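PDB 6TA8: tyrocidine synthase 2 from Brevibacillus parabrevis, which belongs to the nonribosomal peptide synthetases and is represented here by a two-lobed domain of the condensation family. Local coordinates for residues W43-N48 with H163-D168; D84-V89 with R318-F323. All blocks are in the same frame, centred on the assembly; numbering follows the deposited sequence.

Interaction 1 (W43-N48 with H163-D168); sequences WFFANN and HHLVVD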
ATOM      1  N   TRP A  43       5.184   6.637 -11.636  1.00 39.40           N
ATOM      2  CA  TRP A  43       6.222   5.695 -11.232  1.00 38.91           C
ATOM      3  C   TRP A  43       5.888   4.272 -11.660  1.00 40.60           C
ATOM      4  O   TRP A  43       6.795   3.482 -11.949  1.00 40.57           O
ATOM      5  CB  TRP A  43       6.423   5.770  -9.717  1.00 37.38           C
ATOM      6  CG  TRP A  43       7.215   4.638  -9.140  1.00 38.69           C
ATOM      7  CD1 TRP A  43       8.571   4.572  -9.003  1.00 39.83           C
ATOM      8  CD2 TRP A  43       6.699   3.411  -8.609  1.00 45.59           C
ATOM      9  NE1 TRP A  43       8.931   3.379  -8.425  1.00 45.13           N
ATOM     10  CE2 TRP A  43       7.800   2.648  -8.174  1.00 46.33           C
ATOM     11  CE3 TRP A  43       5.412   2.881  -8.465  1.00 45.95           C
ATOM     12  CZ2 TRP A  43       7.655   1.385  -7.604  1.00 47.19           C
ATOM     13  CZ3 TRP A  43       5.270   1.628  -7.897  1.00 40.96           C
ATOM     14  CH2 TRP A  43       6.385   0.894  -7.474  1.00 39.70           C
ATOM     15  N   PHE A  44       4.600   3.927 -11.710  1.00 40.39           N
ATOM     16  CA  PHE A  44       4.207   2.581 -12.115  1.00 42.54           C
ATOM     17  C   PHE A  44       4.492   2.342 -13.594  1.00 40.36           C
ATOM     18  O   PHE A  44       4.973   1.268 -13.974  1.00 41.57           O
ATOM     19  CB  PHE A  44       2.727   2.355 -11.806  1.00 38.22           C
ATOM     20  CG  PHE A  44       2.171   1.080 -12.378  1.00 39.56           C
ATOM     21  CD1 PHE A  44       2.378  -0.131 -11.738  1.00 40.80           C
ATOM     22  CD2 PHE A  44       1.433   1.094 -13.551  1.00 41.89           C
ATOM     23  CE1 PHE A  44       1.866  -1.304 -12.261  1.00 39.31           C
ATOM     24  CE2 PHE A  44       0.920  -0.076 -14.080  1.00 35.59           C
ATOM     25  CZ  PHE A  44       1.136  -1.277 -13.432  1.00 41.53           C
ATOM     26  N   PHE A  45       4.205   3.332 -14.442  1.00 39.21           N
ATOM     27  CA  PHE A  45       4.422   3.170 -15.875  1.00 38.55           C
ATOM     28  C   PHE A  45       5.891   3.302 -16.253  1.00 50.28           C
ATOM     29  O   PHE A  45       6.345   2.639 -17.192  1.00 51.46           O
ATOM     30  CB  PHE A  45       3.586   4.188 -16.649  1.00 40.37           C
ATOM     31  CG  PHE A  45       2.113   3.900 -16.626  1.00 44.94           C
ATOM     32  CD1 PHE A  45       1.593   2.831 -17.335  1.00 42.62           C
ATOM     33  CD2 PHE A  45       1.250   4.694 -15.891  1.00 42.40           C
ATOM     34  CE1 PHE A  45       0.241   2.558 -17.313  1.00 45.47           C
ATOM     35  CE2 PHE A  45      -0.104   4.427 -15.865  1.00 43.82           C
ATOM     36  CZ  PHE A  45      -0.610   3.358 -16.577  1.00 43.83           C
ATOM     37  N   ALA A  46       6.646   4.145 -15.541  1.00 48.21           N
ATOM     38  CA  ALA A  46       8.068   4.292 -15.827  1.00 40.21           C
ATOM     39  C   ALA A  46       8.846   3.017 -15.536  1.00 33.03           C
ATOM     40  O   ALA A  46       9.935   2.829 -16.088  1.00 48.90           O
ATOM     41  CB  ALA A  46       8.652   5.454 -15.019  1.00 44.89           C
ATOM     42  N   ASN A  47       8.315   2.141 -14.681  1.00 36.62           N
ATOM     43  CA  ASN A  47       8.984   0.874 -14.412  1.00 49.24           C
ATOM     44  C   ASN A  47       8.886  -0.076 -15.599  1.00 45.03           C
ATOM     45  O   ASN A  47       9.747  -0.949 -15.762  1.00 46.62           O
ATOM     46  CB  ASN A  47       8.391   0.223 -13.164  1.00 47.32           C
ATOM     47  CG  ASN A  47       9.107   0.637 -11.896  1.00 49.81           C
ATOM     48  OD1 ASN A  47      10.247   0.237 -11.655  1.00 52.76           O
ATOM     49  ND2 ASN A  47       8.442   1.441 -11.076  1.00 51.39           N
ATOM     50  N   ASN A  48       7.854   0.080 -16.430  1.00 40.84           N
ATOM     51  CA  ASN A  48       7.624  -0.772 -17.597  1.00 42.10           C
ATOM     52  C   ASN A  48       7.544  -2.244 -17.190  1.00 42.69           C
ATOM     53  O   ASN A  48       8.339  -3.085 -17.615  1.00 50.60           O
ATOM     54  CB  ASN A  48       8.703  -0.545 -18.665  1.00 45.47           C
ATOM     55  CG  ASN A  48       8.204   0.291 -19.829  1.00 54.41           C
ATOM     56  OD1 ASN A  48       7.381  -0.161 -20.625  1.00 58.56           O
ATOM     57  ND2 ASN A  48       8.704   1.517 -19.935  1.00 58.54           N
ATOM     58  N   HIS A 163      -7.160  -3.542  -9.569  1.00 32.51           N
ATOM     59  CA  HIS A 163      -5.838  -3.103  -9.998  1.00 35.54           C
ATOM     60  C   HIS A 163      -5.332  -1.990  -9.088  1.00 36.58           C
ATOM     61  O   HIS A 163      -6.085  -1.098  -8.691  1.00 44.55           O
ATOM     62  CB  HIS A 163      -5.884  -2.623 -11.448  1.00 36.86           C
ATOM     63  CG  HIS A 163      -4.545  -2.590 -12.116  1.00 39.15           C
ATOM     64  ND1 HIS A 163      -3.690  -1.514 -12.018  1.00 28.41           N
ATOM     65  CD2 HIS A 163      -3.915  -3.503 -12.894  1.00 28.44           C
ATOM     66  CE1 HIS A 163      -2.590  -1.765 -12.705  1.00 38.33           C
ATOM     67  NE2 HIS A 163      -2.700  -2.965 -13.247  1.00 42.02           N
ATOM     68  N   HIS A 164      -4.039  -2.047  -8.763  1.00 34.10           N
ATOM     69  CA  HIS A 164      -3.447  -1.131  -7.795  1.00 38.57           C
ATOM     70  C   HIS A 164      -3.453   0.322  -8.258  1.00 39.24           C
ATOM     71  O   HIS A 164      -3.144   1.208  -7.454  1.00 33.11           O
ATOM     72  CB  HIS A 164      -2.014  -1.563  -7.484  1.00 35.77           C
ATOM     73  CG  HIS A 164      -1.523  -1.118  -6.142  1.00 44.07           C
ATOM     74  ND1 HIS A 164      -2.151  -0.136  -5.406  1.00 34.19           N
ATOM     75  CD2 HIS A 164      -0.464  -1.523  -5.401  1.00 40.44           C
ATOM     76  CE1 HIS A 164      -1.502   0.043  -4.270  1.00 36.87           C
ATOM     77  NE2 HIS A 164      -0.474  -0.785  -4.243  1.00 43.52           N
ATOM     78  N   LEU A 165      -3.798   0.590  -9.517  1.00 39.95           N
ATOM     79  CA  LEU A 165      -3.738   1.948 -10.039  1.00 38.55           C
ATOM     80  C   LEU A 165      -4.854   2.845  -9.519  1.00 38.44           C
ATOM     81  O   LEU A 165      -4.814   4.053  -9.777  1.00 34.59           O
ATOM     82  CB  LEU A 165      -3.778   1.921 -11.569  1.00 33.52           C
ATOM     83  CG  LEU A 165      -2.434   1.844 -12.293  1.00 34.69           C
ATOM     84  CD1 LEU A 165      -2.648   1.672 -13.789  1.00 40.55           C
ATOM     85  CD2 LEU A 165      -1.600   3.085 -12.006  1.00 38.18           C
ATOM     86  N   VAL A 166      -5.837   2.301  -8.801  1.00 39.16           N
ATOM     87  CA  VAL A 166      -7.002   3.083  -8.394  1.00 27.78           C
ATOM     88  C   VAL A 166      -7.367   2.820  -6.938  1.00 31.03           C
ATOM     89  O   VAL A 166      -8.425   3.257  -6.471  1.00 34.59           O
ATOM     90  CB  VAL A 166      -8.206   2.790  -9.309  1.00 38.83           C
ATOM     91  CG1 VAL A 166      -7.992   3.385 -10.693  1.00 42.81           C
ATOM     92  CG2 VAL A 166      -8.453   1.291  -9.399  1.00 33.76           C
ATOM     93  N   VAL A 167      -6.508   2.106  -6.207  1.00 29.17           N
ATOM     94  CA  VAL A 167      -6.776   1.757  -4.816  1.00 29.32           C
ATOM     95  C   VAL A 167      -5.473   1.762  -4.032  1.00 34.89           C
ATOM     96  O   VAL A 167      -4.387   1.567  -4.584  1.00 36.10           O
ATOM     97  CB  VAL A 167      -7.460   0.374  -4.670  1.00 34.73           C
ATOM     98  CG1 VAL A 167      -8.940   0.456  -5.012  1.00 32.92           C
ATOM     99  CG2 VAL A 167      -6.754  -0.659  -5.533  1.00 29.63           C
ATOM    100  N   ASP A 168      -5.590   1.978  -2.725  1.00 27.86           N
ATOM    101  CA  ASP A 168      -4.473   1.831  -1.800  1.00 24.70           C
ATOM    102  C   ASP A 168      -5.027   1.345  -0.463  1.00 29.57           C
ATOM    103  O   ASP A 168      -6.197   0.965  -0.359  1.00 31.19           O
ATOM    104  CB  ASP A 168      -3.677   3.139  -1.681  1.00 37.30           C
ATOM    105  CG  ASP A 168      -4.525   4.312  -1.215  1.00 32.52           C
ATOM    106  OD1 ASP A 168      -5.739   4.140  -0.983  1.00 36.71           O
ATOM    107  OD2 ASP A 168      -3.966   5.421  -1.083  1.00 38.46           O
TER
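The carbonyl oxygen of Leu165 is gripped by Gln41 NE2 and, more weakly, by the hydroxyl of Tyr90, while the Leu165 side chain turns to Phe44 and Phe45 of helix 39-46. There Leu165 CD2 meets CD2 of Phe44 at 3.9 Å; Leu165 CD1 touches both rings, 3.8 Å from Phe45 CZ and 4.0 Å from Phe44 CE2. The two phenyl groups also pack on each other, Phe44 CD2 sitting over the centre of the Phe45 ring. Phe44 reaches His163 because its ring swings away from the backbone N (chi1 171°); CE1 of His163 approaches Phe44 CZ to 3.8 Å from the edge of the imidazole, and the planes are almost perpendicular, at 89°. His163 opens the HHxxxDG motif of the condensation family, whose aspartate is Asp168, at the N-cap position of helix 169-187. The His163 imidazole is held at both nitrogens: Leu165 N donates to His163 ND1 over 3.3 Å, tilted from the ring plane, and NE2 bonds Arg52 O. The second motif histidine is fixed separately, His164 ND1 donating within its ring plane to Val167 O at 2.9 Å, across the turn of the loop.

Interaction 2 (D84-V89 with R318-F323); sequences DALRMV and RTIGWF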
ATOM      1  N   ASP A  84     -15.917   7.213  -8.198  1.00 46.78           N
ATOM      2  CA  ASP A  84     -15.708   7.336  -9.636  1.00 43.17           C
ATOM      3  C   ASP A  84     -14.351   6.812 -10.090  1.00 47.18           C
ATOM      4  O   ASP A  84     -14.206   6.455 -11.264  1.00 47.00           O
ATOM      5  CB  ASP A  84     -15.861   8.798 -10.062  1.00 47.90           C
ATOM      6  CG  ASP A  84     -17.231   9.358  -9.735  1.00 53.35           C
ATOM      7  OD1 ASP A  84     -18.177   9.117 -10.514  1.00 54.40           O
ATOM      8  OD2 ASP A  84     -17.362  10.037  -8.696  1.00 64.51           O
ATOM      9  N   ALA A  85     -13.360   6.755  -9.198  1.00 41.15           N
ATOM     10  CA  ALA A  85     -12.036   6.288  -9.595  1.00 42.04           C
ATOM     11  C   ALA A  85     -12.032   4.822 -10.013  1.00 36.28           C
ATOM     12  O   ALA A  85     -11.137   4.408 -10.756  1.00 27.05           O
ATOM     13  CB  ALA A  85     -11.034   6.503  -8.461  1.00 32.40           C
ATOM     14  N   LEU A  86     -13.005   4.033  -9.557  1.00 34.48           N
ATOM     15  CA  LEU A  86     -13.069   2.621  -9.915  1.00 38.04           C
ATOM     16  C   LEU A  86     -13.553   2.393 -11.342  1.00 38.36           C
ATOM     17  O   LEU A  86     -13.529   1.249 -11.809  1.00 44.84           O
ATOM     18  CB  LEU A  86     -13.975   1.870  -8.935  1.00 34.43           C
ATOM     19  CG  LEU A  86     -13.536   1.899  -7.468  1.00 35.99           C
ATOM     20  CD1 LEU A  86     -14.530   1.161  -6.583  1.00 32.67           C
ATOM     21  CD2 LEU A  86     -12.137   1.317  -7.309  1.00 28.84           C
ATOM     22  N   ARG A  87     -13.990   3.442 -12.040  1.00 46.36           N
ATOM     23  CA  ARG A  87     -14.398   3.353 -13.438  1.00 34.23           C
ATOM     24  C   ARG A  87     -13.297   3.807 -14.389  1.00 38.27           C
ATOM     25  O   ARG A  87     -13.585   4.246 -15.507  1.00 45.36           O
ATOM     26  CB  ARG A  87     -15.665   4.174 -13.675  1.00 36.22           C
ATOM     27  CG  ARG A  87     -16.835   3.792 -12.790  1.00 40.51           C
ATOM     28  CD  ARG A  87     -18.116   4.460 -13.257  1.00 41.83           C
ATOM     29  NE  ARG A  87     -17.933   5.895 -13.445  1.00 53.81           N
ATOM     30  CZ  ARG A  87     -18.141   6.804 -12.498  1.00 44.06           C
ATOM     31  NH1 ARG A  87     -18.547   6.429 -11.293  1.00 44.26           N
ATOM     32  NH2 ARG A  87     -17.946   8.089 -12.756  1.00 48.05           N
ATOM     33  N   MET A  88     -12.041   3.704 -13.969  1.00 39.53           N
ATOM     34  CA  MET A  88     -10.924   4.234 -14.734  1.00 40.16           C
ATOM     35  C   MET A  88     -10.428   3.224 -15.763  1.00 44.07           C
ATOM     36  O   MET A  88     -10.467   2.010 -15.545  1.00 39.80           O
ATOM     37  CB  MET A  88      -9.774   4.622 -13.804  1.00 39.41           C
ATOM     38  CG  MET A  88      -8.812   5.647 -14.383  1.00 47.78           C
ATOM     39  SD  MET A  88      -9.348   7.345 -14.097  1.00 42.49           S
ATOM     40  CE  MET A  88      -9.674   7.294 -12.339  1.00 38.41           C
ATOM     41  N   VAL A  89      -9.956   3.749 -16.896  1.00 39.50           N
ATOM     42  CA  VAL A  89      -9.289   2.964 -17.925  1.00 42.07           C
ATOM     43  C   VAL A  89      -8.052   3.730 -18.375  1.00 45.23           C
ATOM     44  O   VAL A  89      -7.959   4.950 -18.224  1.00 49.86           O
ATOM     45  CB  VAL A  89     -10.203   2.661 -19.133  1.00 55.03           C
ATOM     46  CG1 VAL A  89     -11.289   1.668 -18.745  1.00 39.79           C
ATOM     47  CG2 VAL A  89     -10.810   3.947 -19.677  1.00 51.43           C
ATOM     48  N   ARG A 318     -13.109  10.327   2.161  1.00 56.32           N
ATOM     49  CA  ARG A 318     -13.892   9.242   1.582  1.00 51.71           C
ATOM     50  C   ARG A 318     -13.531   8.978   0.124  1.00 47.64           C
ATOM     51  O   ARG A 318     -14.305   8.337  -0.593  1.00 50.05           O
ATOM     52  CB  ARG A 318     -15.386   9.545   1.704  1.00 53.44           C
ATOM     53  CG  ARG A 318     -15.840   9.902   3.109  1.00 57.38           C
ATOM     54  CD  ARG A 318     -15.765   8.700   4.033  1.00 60.51           C
ATOM     55  NE  ARG A 318     -16.714   7.661   3.647  1.00 64.68           N
ATOM     56  CZ  ARG A 318     -16.833   6.492   4.267  1.00 59.87           C
ATOM     57  NH1 ARG A 318     -16.061   6.210   5.308  1.00 60.01           N
ATOM     58  NH2 ARG A 318     -17.725   5.604   3.847  1.00 57.34           N
ATOM     59  N   THR A 319     -12.378   9.464  -0.328  1.00 49.18           N
ATOM     60  CA  THR A 319     -11.970   9.328  -1.719  1.00 43.24           C
ATOM     61  C   THR A 319     -11.145   8.060  -1.898  1.00 44.63           C
ATOM     62  O   THR A 319     -10.214   7.801  -1.129  1.00 44.05           O
ATOM     63  CB  THR A 319     -11.166  10.549  -2.169  1.00 42.97           C
ATOM     64  OG1 THR A 319     -11.997  11.715  -2.123  1.00 41.14           O
ATOM     65  CG2 THR A 319     -10.652  10.358  -3.590  1.00 44.02           C
ATOM     66  N   ILE A 320     -11.490   7.274  -2.914  1.00 44.89           N
ATOM     67  CA  ILE A 320     -10.789   6.037  -3.233  1.00 30.94           C
ATOM     68  C   ILE A 320      -9.830   6.310  -4.384  1.00 31.70           C
ATOM     69  O   ILE A 320     -10.207   6.934  -5.383  1.00 26.95           O
ATOM     70  CB  ILE A 320     -11.779   4.913  -3.583  1.00 42.38           C
ATOM     71  CG1 ILE A 320     -12.488   4.429  -2.317  1.00 40.43           C
ATOM     72  CG2 ILE A 320     -11.074   3.759  -4.285  1.00 34.41           C
ATOM     73  CD1 ILE A 320     -13.403   3.253  -2.541  1.00 45.25           C
ATOM     74  N   GLY A 321      -8.590   5.859  -4.237  1.00 26.80           N
ATOM     75  CA  GLY A 321      -7.584   6.089  -5.255  1.00 24.63           C
ATOM     76  C   GLY A 321      -6.244   5.587  -4.773  1.00 24.84           C
ATOM     77  O   GLY A 321      -6.114   5.057  -3.666  1.00 27.59           O
ATOM     78  N   TRP A 322      -5.240   5.754  -5.631  1.00 31.22           N
ATOM     79  CA  TRP A 322      -3.860   5.392  -5.307  1.00 36.14           C
ATOM     80  C   TRP A 322      -3.134   6.670  -4.900  1.00 34.17           C
ATOM     81  O   TRP A 322      -2.573   7.383  -5.732  1.00 36.77           O
ATOM     82  CB  TRP A 322      -3.179   4.698  -6.482  1.00 29.06           C
ATOM     83  CG  TRP A 322      -1.937   3.950  -6.089  1.00 28.77           C
ATOM     84  CD1 TRP A 322      -1.502   3.697  -4.821  1.00 32.37           C
ATOM     85  CD2 TRP A 322      -0.970   3.363  -6.970  1.00 32.43           C
ATOM     86  NE1 TRP A 322      -0.326   2.987  -4.857  1.00 37.31           N
ATOM     87  CE2 TRP A 322       0.021   2.769  -6.164  1.00 37.95           C
ATOM     88  CE3 TRP A 322      -0.848   3.279  -8.360  1.00 37.59           C
ATOM     89  CZ2 TRP A 322       1.119   2.101  -6.702  1.00 38.10           C
ATOM     90  CZ3 TRP A 322       0.244   2.615  -8.892  1.00 36.52           C
ATOM     91  CH2 TRP A 322       1.213   2.036  -8.065  1.00 35.33           C
ATOM     92  N   PHE A 323      -3.150   6.958  -3.599  1.00 33.88           N
ATOM     93  CA  PHE A 323      -2.560   8.169  -3.048  1.00 41.39           C
ATOM     94  C   PHE A 323      -1.172   7.938  -2.464  1.00 45.92           C
ATOM     95  O   PHE A 323      -0.627   8.840  -1.822  1.00 46.37           O
ATOM     96  CB  PHE A 323      -3.476   8.758  -1.971  1.00 38.41           C
ATOM     97  CG  PHE A 323      -4.731   9.384  -2.511  1.00 39.53           C
ATOM     98  CD1 PHE A 323      -5.758   8.598  -3.011  1.00 33.75           C
ATOM     99  CD2 PHE A 323      -4.890  10.759  -2.505  1.00 32.88           C
ATOM    100  CE1 PHE A 323      -6.915   9.175  -3.503  1.00 35.42           C
ATOM    101  CE2 PHE A 323      -6.043  11.341  -2.993  1.00 33.43           C
ATOM    102  CZ  PHE A 323      -7.056  10.549  -3.494  1.00 38.44           C
TER
HETATM  103  O   HOH W   1     -12.841   8.152  -6.187  1.00 36.65           O
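This is a small, buried, largely apolar contact in which Ala85 and Leu86 of the 3-10 turn 84-86, just ahead of strand 88-91, pack against Ile320 in the loop between strands 297-304 and 325-332. The backbones come close, with CA of Ala85 and CA of Gly321 6.2 Å apart. The Ala85 methyl points at the loop and presses on its main chain, CB lying 3.2 Å from Ile320 O. That oxygen also accepts a hydrogen bond of 3.0 Å from a water, which in turn takes a weak one from Ala85 N, bridging the two backbones. Strands 297-304 and 325-332 are neighbours at one edge of the six-stranded sheet in the C-terminal lobe of the condensation-type fold; the loop between them reaches over to the turn before strand 88-91, part of a small three-stranded antiparallel sheet. Away from the water, Leu86 CD2 touches Ile320 CG2 at 4.0 Å, the branch that stands anti to the Ile320 backbone N. Ile320 also rests on Ser171 and Leu175 of helix 169-187. Just after the turn, Arg87 forms a salt bridge with Asp84, NH1 bonding OD1 at 2.8 Å from above the carboxylate plane, while Asp84 OD2 pairs with Lys197.

How the interactions relate
Interactions 1 and 2 lie side by side, their centres 12 Å apart, and the two loops 163-168 and 318-323 meet directly. HHxxxDG is the characteristic active-site motif of condensation domains, so interaction 1 lies at that motif and interaction 2 beside it. Asp168 OD2 is 3.1 Å from Phe323 N, a probable hydrogen bond, and also forms a salt bridge with Arg307, whose NH2 bonds Thr319 O. Ser171 OG joins the same loops, bonding both Asp168 OD1 and Gly321 O. The Trp322 indole stacks on His164 and touches Phe44, so a side chain of loop 318-323 reaches the motif and helix 39-46 together. Val166 CG1 also packs 3.3 Å from Ala85 O.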